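Local coordinates for tail fiber protein (Pseudomonas aeruginosa, PDB 6CL6) that serves as a trimeric receptor-binding fiber of the R2 pyocin, a contractile injection system, and probably recognises the surface of target bacteria, at residues I181-Q186 with F204-M209; W289-D292 with L297-Q300. All blocks are in the same frame, centred on the assembly; numbering follows the deposited sequence.

Contact 1 of 2, residues I181-Q186 with F204-M209; sequences IYQTYQ and FPWRRM
The benzo end of the Trp206 indole reaches Gln183, whose OE1 lies 3.7 Å from Trp206 CZ2 and equally far from CH2. Amide and ring planes are only 22° apart, yet the oxygen comes to the indole obliquely. With CG opposite the carbonyl carbon (chi1 -58°) and the chain extended beyond it, Gln183 also lays its methylene against the indole, CB standing 3.9 Å from Trp206 CH2. Its amide is held at both ends: OE1 accepts from Arg196 NE, and NE2 donates to the carbonyls of Leu140 and Met143. These segments are next-but-one strands of a mixed sheet, separated by strand 193-199, and no hydrogen bond links them directly. Instead Trp206 spans the intervening strand, packing on Tyr194 and Arg196 while its NE1 bonds to Asn162 O. The backbones stay well apart, with 8.8 Å between Thr184 CA and Trp206 CA; the rim of the six-membered ring meets Thr184 CA near the ring plane, CZ3 being nearest at 4.3 Å. Beyond it, Tyr185 offers Trp206 CH2 its CB at 4.2 Å. A trans chi1 of -163° carries the phenol away from the indole, to where OH bonds to Arg167 O.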
ATOM      1  N   ILE A 181      33.360 -12.315 -16.960  1.00 10.58           N
ATOM      2  CA  ILE A 181      33.234 -11.128 -17.782  1.00  9.67           C
ATOM      3  C   ILE A 181      32.059 -10.341 -17.231  1.00 13.86           C
ATOM      4  O   ILE A 181      30.920 -10.798 -17.322  1.00 13.00           O
ATOM      5  CB  ILE A 181      32.994 -11.431 -19.261  1.00 17.00           C
ATOM      6  CG1 ILE A 181      34.037 -12.369 -19.859  1.00 17.99           C
ATOM      7  CG2 ILE A 181      32.910 -10.100 -20.060  1.00 12.12           C
ATOM      8  CD1 ILE A 181      35.415 -11.810 -19.932  1.00 25.68           C
ATOM      9  N   TYR A 182      32.318  -9.185 -16.640  1.00 10.60           N
ATOM     10  CA  TYR A 182      31.249  -8.357 -16.050  1.00  8.38           C
ATOM     11  C   TYR A 182      30.849  -7.262 -17.043  1.00  7.93           C
ATOM     12  O   TYR A 182      31.712  -6.710 -17.747  1.00 10.15           O
ATOM     13  CB  TYR A 182      31.739  -7.740 -14.743  1.00  7.73           C
ATOM     14  CG  TYR A 182      31.993  -8.744 -13.648  1.00  6.64           C
ATOM     15  CD1 TYR A 182      33.200  -9.426 -13.541  1.00 10.77           C
ATOM     16  CD2 TYR A 182      31.014  -9.012 -12.697  1.00  7.39           C
ATOM     17  CE1 TYR A 182      33.420 -10.345 -12.552  1.00 11.89           C
ATOM     18  CE2 TYR A 182      31.241  -9.918 -11.680  1.00 12.86           C
ATOM     19  CZ  TYR A 182      32.419 -10.592 -11.620  1.00 10.18           C
ATOM     20  OH  TYR A 182      32.651 -11.507 -10.616  1.00 11.49           O
ATOM     21  N   GLN A 183      29.561  -6.947 -17.084  1.00  5.67           N
ATOM     22  CA  GLN A 183      29.031  -5.831 -17.853  1.00  9.60           C
ATOM     23  C   GLN A 183      28.067  -5.010 -16.993  1.00 13.22           C
ATOM     24  O   GLN A 183      27.351  -5.546 -16.148  1.00 10.02           O
ATOM     25  CB  GLN A 183      28.288  -6.304 -19.125  1.00 12.02           C
ATOM     26  CG  GLN A 183      29.130  -7.140 -20.072  1.00 18.85           C
ATOM     27  CD  GLN A 183      28.386  -7.551 -21.305  1.00 11.85           C
ATOM     28  OE1 GLN A 183      27.168  -7.801 -21.250  1.00 10.46           O
ATOM     29  NE2 GLN A 183      29.096  -7.617 -22.448  1.00 10.20           N
ATOM     30  N   THR A 184      28.021  -3.718 -17.270  1.00 13.59           N
ATOM     31  CA  THR A 184      26.974  -2.825 -16.797  1.00 11.83           C
ATOM     32  C   THR A 184      26.441  -2.014 -17.973  1.00  9.68           C
ATOM     33  O   THR A 184      27.134  -1.821 -18.974  1.00 11.81           O
ATOM     34  CB  THR A 184      27.446  -1.838 -15.723  1.00  7.63           C
ATOM     35  OG1 THR A 184      28.346  -0.878 -16.311  1.00 11.16           O
ATOM     36  CG2 THR A 184      28.105  -2.574 -14.620  1.00  8.80           C
ATOM     37  N   TYR A 185      25.185  -1.567 -17.844  1.00 13.40           N
ATOM     38  CA  TYR A 185      24.497  -0.801 -18.891  1.00  7.24           C
ATOM     39  C   TYR A 185      23.679   0.273 -18.215  1.00 10.51           C
ATOM     40  O   TYR A 185      22.831  -0.030 -17.358  1.00 11.59           O
ATOM     41  CB  TYR A 185      23.585  -1.679 -19.725  1.00  7.01           C
ATOM     42  CG  TYR A 185      23.166  -1.073 -21.065  1.00  9.50           C
ATOM     43  CD1 TYR A 185      24.062  -1.068 -22.145  1.00 12.57           C
ATOM     44  CD2 TYR A 185      21.929  -0.488 -21.244  1.00 11.91           C
ATOM     45  CE1 TYR A 185      23.716  -0.522 -23.371  1.00 14.76           C
ATOM     46  CE2 TYR A 185      21.558   0.064 -22.502  1.00 12.67           C
ATOM     47  CZ  TYR A 185      22.488   0.029 -23.558  1.00  9.43           C
ATOM     48  OH  TYR A 185      22.209   0.562 -24.785  1.00 16.22           O
ATOM     49  N   GLN A 186      23.938   1.507 -18.587  1.00 13.73           N
ATOM     50  CA  GLN A 186      23.228   2.676 -18.066  1.00 12.49           C
ATOM     51  C   GLN A 186      22.399   3.265 -19.205  1.00 13.64           C
ATOM     52  O   GLN A 186      22.946   3.780 -20.189  1.00 12.96           O
ATOM     53  CB  GLN A 186      24.229   3.677 -17.496  1.00  8.11           C
ATOM     54  CG  GLN A 186      23.596   4.974 -16.991  1.00  7.98           C
ATOM     55  CD  GLN A 186      24.619   5.970 -16.467  1.00 13.37           C
ATOM     56  OE1 GLN A 186      25.806   5.659 -16.286  1.00 13.76           O
ATOM     57  NE2 GLN A 186      24.161   7.182 -16.229  1.00 14.64           N
ATOM     58  N   PHE A 204      24.740 -14.925 -16.870  1.00  9.35           N
ATOM     59  CA  PHE A 204      23.655 -14.709 -15.924  1.00 12.10           C
ATOM     60  C   PHE A 204      22.682 -13.684 -16.470  1.00 14.06           C
ATOM     61  O   PHE A 204      23.054 -12.855 -17.299  1.00 14.14           O
ATOM     62  CB  PHE A 204      24.207 -14.231 -14.582  1.00 12.05           C
ATOM     63  CG  PHE A 204      24.688 -15.333 -13.695  1.00 14.21           C
ATOM     64  CD1 PHE A 204      23.778 -16.081 -12.954  1.00 19.02           C
ATOM     65  CD2 PHE A 204      26.035 -15.613 -13.568  1.00 12.34           C
ATOM     66  CE1 PHE A 204      24.207 -17.098 -12.117  1.00 21.32           C
ATOM     67  CE2 PHE A 204      26.460 -16.626 -12.733  1.00 14.68           C
ATOM     68  CZ  PHE A 204      25.545 -17.376 -12.012  1.00 19.34           C
ATOM     69  N   PRO A 205      21.426 -13.712 -15.992  1.00 16.01           N
ATOM     70  CA  PRO A 205      20.444 -12.701 -16.408  1.00 10.64           C
ATOM     71  C   PRO A 205      20.848 -11.321 -15.970  1.00 14.51           C
ATOM     72  O   PRO A 205      21.498 -11.141 -14.939  1.00 10.06           O
ATOM     73  CB  PRO A 205      19.145 -13.127 -15.694  1.00 16.47           C
ATOM     74  CG  PRO A 205      19.367 -14.546 -15.279  1.00 38.86           C
ATOM     75  CD  PRO A 205      20.852 -14.670 -15.026  1.00 26.17           C
ATOM     76  N   TRP A 206      20.420 -10.317 -16.758  1.00  7.57           N
ATOM     77  CA  TRP A 206      20.611  -8.935 -16.321  1.00  7.49           C
ATOM     78  C   TRP A 206      19.843  -8.709 -15.018  1.00  9.16           C
ATOM     79  O   TRP A 206      18.738  -9.231 -14.838  1.00 12.04           O
ATOM     80  CB  TRP A 206      20.129  -7.967 -17.390  1.00 10.58           C
ATOM     81  CG  TRP A 206      20.985  -7.847 -18.613  1.00  9.13           C
ATOM     82  CD1 TRP A 206      20.759  -8.413 -19.843  1.00 12.26           C
ATOM     83  CD2 TRP A 206      22.166  -7.039 -18.750  1.00  8.99           C
ATOM     84  NE1 TRP A 206      21.760  -8.033 -20.724  1.00 13.64           N
ATOM     85  CE2 TRP A 206      22.623  -7.184 -20.072  1.00  8.59           C
ATOM     86  CE3 TRP A 206      22.903  -6.247 -17.863  1.00 10.91           C
ATOM     87  CZ2 TRP A 206      23.787  -6.556 -20.535  1.00  8.81           C
ATOM     88  CZ3 TRP A 206      24.036  -5.612 -18.310  1.00 16.88           C
ATOM     89  CH2 TRP A 206      24.478  -5.764 -19.635  1.00  6.58           C
ATOM     90  N   ARG A 207      20.464  -7.969 -14.100  1.00 10.29           N
ATOM     91  CA  ARG A 207      19.806  -7.447 -12.917  1.00 15.78           C
ATOM     92  C   ARG A 207      19.450  -5.986 -13.175  1.00 17.54           C
ATOM     93  O   ARG A 207      20.266  -5.213 -13.700  1.00 16.10           O
ATOM     94  CB  ARG A 207      20.695  -7.565 -11.690  1.00 17.93           C
ATOM     95  CG  ARG A 207      21.078  -8.979 -11.346  1.00 23.95           C
ATOM     96  CD  ARG A 207      19.854  -9.860 -11.157  1.00 32.45           C
ATOM     97  NE  ARG A 207      20.031 -10.772 -10.031  1.00 31.32           N
ATOM     98  CZ  ARG A 207      19.225 -11.783  -9.755  1.00 33.86           C
ATOM     99  NH1 ARG A 207      18.185 -12.024 -10.537  1.00 17.98           N
ATOM    100  NH2 ARG A 207      19.472 -12.556  -8.702  1.00 25.78           N
ATOM    101  N   ARG A 208      18.231  -5.622 -12.843  1.00 11.43           N
ATOM    102  CA  ARG A 208      17.723  -4.272 -13.050  1.00 11.88           C
ATOM    103  C   ARG A 208      17.597  -3.558 -11.710  1.00 10.79           C
ATOM    104  O   ARG A 208      16.848  -3.999 -10.825  1.00 11.31           O
ATOM    105  CB  ARG A 208      16.360  -4.319 -13.754  1.00 13.36           C
ATOM    106  CG  ARG A 208      15.825  -2.939 -14.071  1.00  8.20           C
ATOM    107  CD  ARG A 208      14.437  -3.036 -14.658  1.00 13.27           C
ATOM    108  NE  ARG A 208      13.949  -1.720 -15.026  1.00 11.45           N
ATOM    109  CZ  ARG A 208      13.523  -0.812 -14.145  1.00 17.25           C
ATOM    110  NH1 ARG A 208      13.549  -1.081 -12.861  1.00 13.28           N
ATOM    111  NH2 ARG A 208      13.086   0.372 -14.553  1.00 11.72           N
ATOM    112  N   MET A 209      18.312  -2.455 -11.570  1.00 12.85           N
ATOM    113  CA  MET A 209      18.197  -1.635 -10.360  1.00 18.33           C
ATOM    114  C   MET A 209      16.781  -1.085 -10.192  1.00 12.06           C
ATOM    115  O   MET A 209      16.160  -0.654 -11.154  1.00 14.40           O
ATOM    116  CB  MET A 209      19.199  -0.482 -10.426  1.00  9.95           C
ATOM    117  CG  MET A 209      19.203   0.432  -9.223  1.00 10.93           C
ATOM    118  SD  MET A 209      20.107   1.985  -9.510  1.00 16.37           S
ATOM    119  CE  MET A 209      21.757   1.473  -9.828  1.00 25.19           C
TER

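Contact 2 of 2, residues W289-D292 with L297-Q300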
ATOM      1  N   TRP A 289     -76.322  -3.031  45.865  1.00 19.93           N
ATOM      2  CA  TRP A 289     -76.469  -2.495  44.530  1.00 20.17           C
ATOM      3  C   TRP A 289     -75.525  -3.228  43.584  1.00 20.68           C
ATOM      4  O   TRP A 289     -74.569  -3.890  44.002  1.00 23.01           O
ATOM      5  CB  TRP A 289     -76.191  -0.998  44.519  1.00 24.57           C
ATOM      6  CG  TRP A 289     -74.828  -0.666  45.062  1.00 24.26           C
ATOM      7  CD1 TRP A 289     -74.520  -0.324  46.346  1.00 25.67           C
ATOM      8  CD2 TRP A 289     -73.600  -0.648  44.336  1.00 19.68           C
ATOM      9  NE1 TRP A 289     -73.168  -0.093  46.466  1.00 24.23           N
ATOM     10  CE2 TRP A 289     -72.583  -0.287  45.243  1.00 25.47           C
ATOM     11  CE3 TRP A 289     -73.254  -0.905  43.005  1.00 24.49           C
ATOM     12  CZ2 TRP A 289     -71.247  -0.169  44.861  1.00 29.00           C
ATOM     13  CZ3 TRP A 289     -71.919  -0.788  42.626  1.00 42.24           C
ATOM     14  CH2 TRP A 289     -70.935  -0.434  43.553  1.00 32.77           C
ATOM     15  N   TRP A 290     -75.826  -3.114  42.302  1.00 21.03           N
ATOM     16  CA  TRP A 290     -75.003  -3.697  41.236  1.00 20.28           C
ATOM     17  C   TRP A 290     -75.044  -2.722  40.072  1.00 20.10           C
ATOM     18  O   TRP A 290     -76.095  -2.153  39.760  1.00 21.35           O
ATOM     19  CB  TRP A 290     -75.526  -5.090  40.825  1.00 23.42           C
ATOM     20  CG  TRP A 290     -74.883  -5.709  39.638  1.00 22.44           C
ATOM     21  CD1 TRP A 290     -73.781  -6.533  39.621  1.00 20.49           C
ATOM     22  CD2 TRP A 290     -75.290  -5.577  38.268  1.00 22.79           C
ATOM     23  NE1 TRP A 290     -73.489  -6.905  38.341  1.00 21.66           N
ATOM     24  CE2 TRP A 290     -74.389  -6.330  37.487  1.00 34.60           C
ATOM     25  CE3 TRP A 290     -76.317  -4.884  37.631  1.00 27.62           C
ATOM     26  CZ2 TRP A 290     -74.491  -6.414  36.093  1.00 22.95           C
ATOM     27  CZ3 TRP A 290     -76.422  -4.977  36.245  1.00 33.10           C
ATOM     28  CH2 TRP A 290     -75.515  -5.740  35.500  1.00 30.61           C
ATOM     29  N   ARG A 291     -73.894  -2.532  39.425  1.00 24.44           N
ATOM     30  CA  ARG A 291     -73.761  -1.518  38.395  1.00 23.00           C
ATOM     31  C   ARG A 291     -73.045  -2.111  37.190  1.00 24.99           C
ATOM     32  O   ARG A 291     -71.933  -2.637  37.312  1.00 24.85           O
ATOM     33  CB  ARG A 291     -73.004  -0.307  38.928  1.00 23.20           C
ATOM     34  CG  ARG A 291     -72.868   0.819  37.937  1.00 23.06           C
ATOM     35  CD  ARG A 291     -72.304   2.069  38.662  1.00 24.83           C
ATOM     36  NE  ARG A 291     -72.337   3.261  37.825  1.00 40.05           N
ATOM     37  CZ  ARG A 291     -72.300   4.509  38.290  1.00 44.10           C
ATOM     38  NH1 ARG A 291     -72.238   4.734  39.601  1.00 34.31           N
ATOM     39  NH2 ARG A 291     -72.333   5.531  37.446  1.00 50.97           N
ATOM     40  N   ASP A 292     -73.696  -2.040  36.042  1.00 28.79           N
ATOM     41  CA  ASP A 292     -73.068  -2.366  34.763  1.00 31.10           C
ATOM     42  C   ASP A 292     -72.348  -1.114  34.275  1.00 22.89           C
ATOM     43  O   ASP A 292     -72.967  -0.178  33.776  1.00 29.18           O
ATOM     44  CB  ASP A 292     -74.107  -2.831  33.750  1.00 22.79           C
ATOM     45  CG  ASP A 292     -73.518  -2.929  32.343  1.00 23.91           C
ATOM     46  OD1 ASP A 292     -72.433  -3.533  32.200  1.00 30.79           O
ATOM     47  OD2 ASP A 292     -74.106  -2.368  31.404  1.00 29.52           O
ATOM     48  N   LEU A 297     -76.219   1.141  33.907  1.00 25.12           N
ATOM     49  CA  LEU A 297     -77.423   0.636  34.559  1.00 22.84           C
ATOM     50  C   LEU A 297     -77.096   0.168  35.970  1.00 22.88           C
ATOM     51  O   LEU A 297     -76.091  -0.519  36.205  1.00 25.72           O
ATOM     52  CB  LEU A 297     -78.031  -0.507  33.747  1.00 22.77           C
ATOM     53  CG  LEU A 297     -79.273  -1.179  34.330  1.00 23.31           C
ATOM     54  CD1 LEU A 297     -80.455  -0.234  34.282  1.00 32.35           C
ATOM     55  CD2 LEU A 297     -79.573  -2.449  33.573  1.00 46.22           C
ATOM     56  N   ILE A 298     -77.944   0.570  36.923  1.00 24.38           N
ATOM     57  CA  ILE A 298     -77.774   0.223  38.324  1.00 22.96           C
ATOM     58  C   ILE A 298     -79.044  -0.477  38.788  1.00 22.93           C
ATOM     59  O   ILE A 298     -80.154  -0.018  38.482  1.00 22.91           O
ATOM     60  CB  ILE A 298     -77.516   1.459  39.206  1.00 23.03           C
ATOM     61  CG1 ILE A 298     -76.180   2.109  38.822  1.00 23.06           C
ATOM     62  CG2 ILE A 298     -77.551   1.077  40.696  1.00 23.07           C
ATOM     63  CD1 ILE A 298     -75.993   3.455  39.430  1.00 23.12           C
ATOM     64  N   ARG A 299     -78.868  -1.570  39.518  1.00 22.93           N
ATOM     65  CA  ARG A 299     -79.958  -2.239  40.214  1.00 22.92           C
ATOM     66  C   ARG A 299     -79.660  -2.235  41.705  1.00 28.28           C
ATOM     67  O   ARG A 299     -78.512  -2.432  42.121  1.00 23.01           O
ATOM     68  CB  ARG A 299     -80.154  -3.680  39.742  1.00 24.88           C
ATOM     69  CG  ARG A 299     -80.592  -3.801  38.289  1.00 42.46           C
ATOM     70  CD  ARG A 299     -81.142  -5.202  37.996  1.00 42.28           C
ATOM     71  NE  ARG A 299     -82.438  -5.465  38.636  1.00 40.88           N
ATOM     72  CZ  ARG A 299     -83.632  -5.175  38.099  1.00 30.68           C
ATOM     73  NH1 ARG A 299     -83.716  -4.595  36.905  1.00 40.64           N
ATOM     74  NH2 ARG A 299     -84.741  -5.471  38.758  1.00 40.97           N
ATOM     75  N   GLN A 300     -80.698  -2.020  42.509  1.00 22.99           N
ATOM     76  CA  GLN A 300     -80.537  -1.937  43.947  1.00 25.48           C
ATOM     77  C   GLN A 300     -81.692  -2.698  44.599  1.00 23.03           C
ATOM     78  O   GLN A 300     -82.691  -3.000  43.953  1.00 22.98           O
ATOM     79  CB  GLN A 300     -80.526  -0.480  44.441  1.00 23.69           C
ATOM     80  CG  GLN A 300     -79.668   0.469  43.619  1.00 23.12           C
ATOM     81  CD  GLN A 300     -79.328   1.758  44.380  1.00 24.73           C
ATOM     82  OE1 GLN A 300     -78.932   1.713  45.534  1.00 23.24           O
ATOM     83  NE2 GLN A 300     -79.512   2.895  43.731  1.00 24.82           N
TER
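Trp290 and Arg299 form a hydrogen-bonded antiparallel pair: Trp290 N donates to Arg299 O and Arg299 N to Trp290 O, each at 2.8 Å. Nearer the turn, Asp292 N is bonded to Leu297 O. CA-H...O contacts fill in between these bonds, the Ile298 CA approaching Trp290 O to 3.2 Å, so that this carbonyl is met by both an N-H and a C-H. The two strands make a beta hairpin, in whose turn Thr295 OG1 bonds to Asp292 OD2 and to Leu297 N.

Among the side chains, Arg291, its CG anti to the backbone N (chi1 -178°) and its chain extended from there to NE, crosses Ile298 at a slant. Its CG lies 3.7 Å from Ile298 CG1, and farther out Ile298 CD1 sits over one face of the guanidinium, toward its rim. On the same side of the sheet Trp289 CB rests 3.9 Å from Gln300 CG; a chi1 of 57° tips the indole along its own strand toward Arg291, whose N lies at the ring edge. Gln300 NE2 is bonded to Ile318 O.

The other side, with Trp290, Asp292, Leu297 and Arg299, meets the neighbouring subunits. Trp290 packs on Trp290 of the second subunit and Leu297 of the third, where its NE1 also donates to Asp292 OD2. Arg299 packs on its counterparts in both, its NH1 forming a salt bridge with Glu368 of the second. This face thus brings apolar surface and charged or hydrogen-bonding groups together at the trimer interface, where Glu368 probably offsets the positive charge of the clustered arginines.

In the fold
Contact 1 and contact 2 lie in separate beta domains of a very elongated chain, with centres 115 Å apart and nearest atoms about 97 Å apart. Contact 1 comes first along the sequence, in the mixed sheet that ends with strand 202-208. A long stretch with little regular structure follows, carrying the iron ligands His243 and His245, before the hairpin of contact 2 enters the C-terminal sheet, in the region related to gp53-like tail fiber proteins. Strand 297-306 then leads on toward the calcium ligand Asp309. The two contacts share no sheet, but neighbouring subunits approach both, consistent with a fiber in which the three chains associate at more than one level along its length.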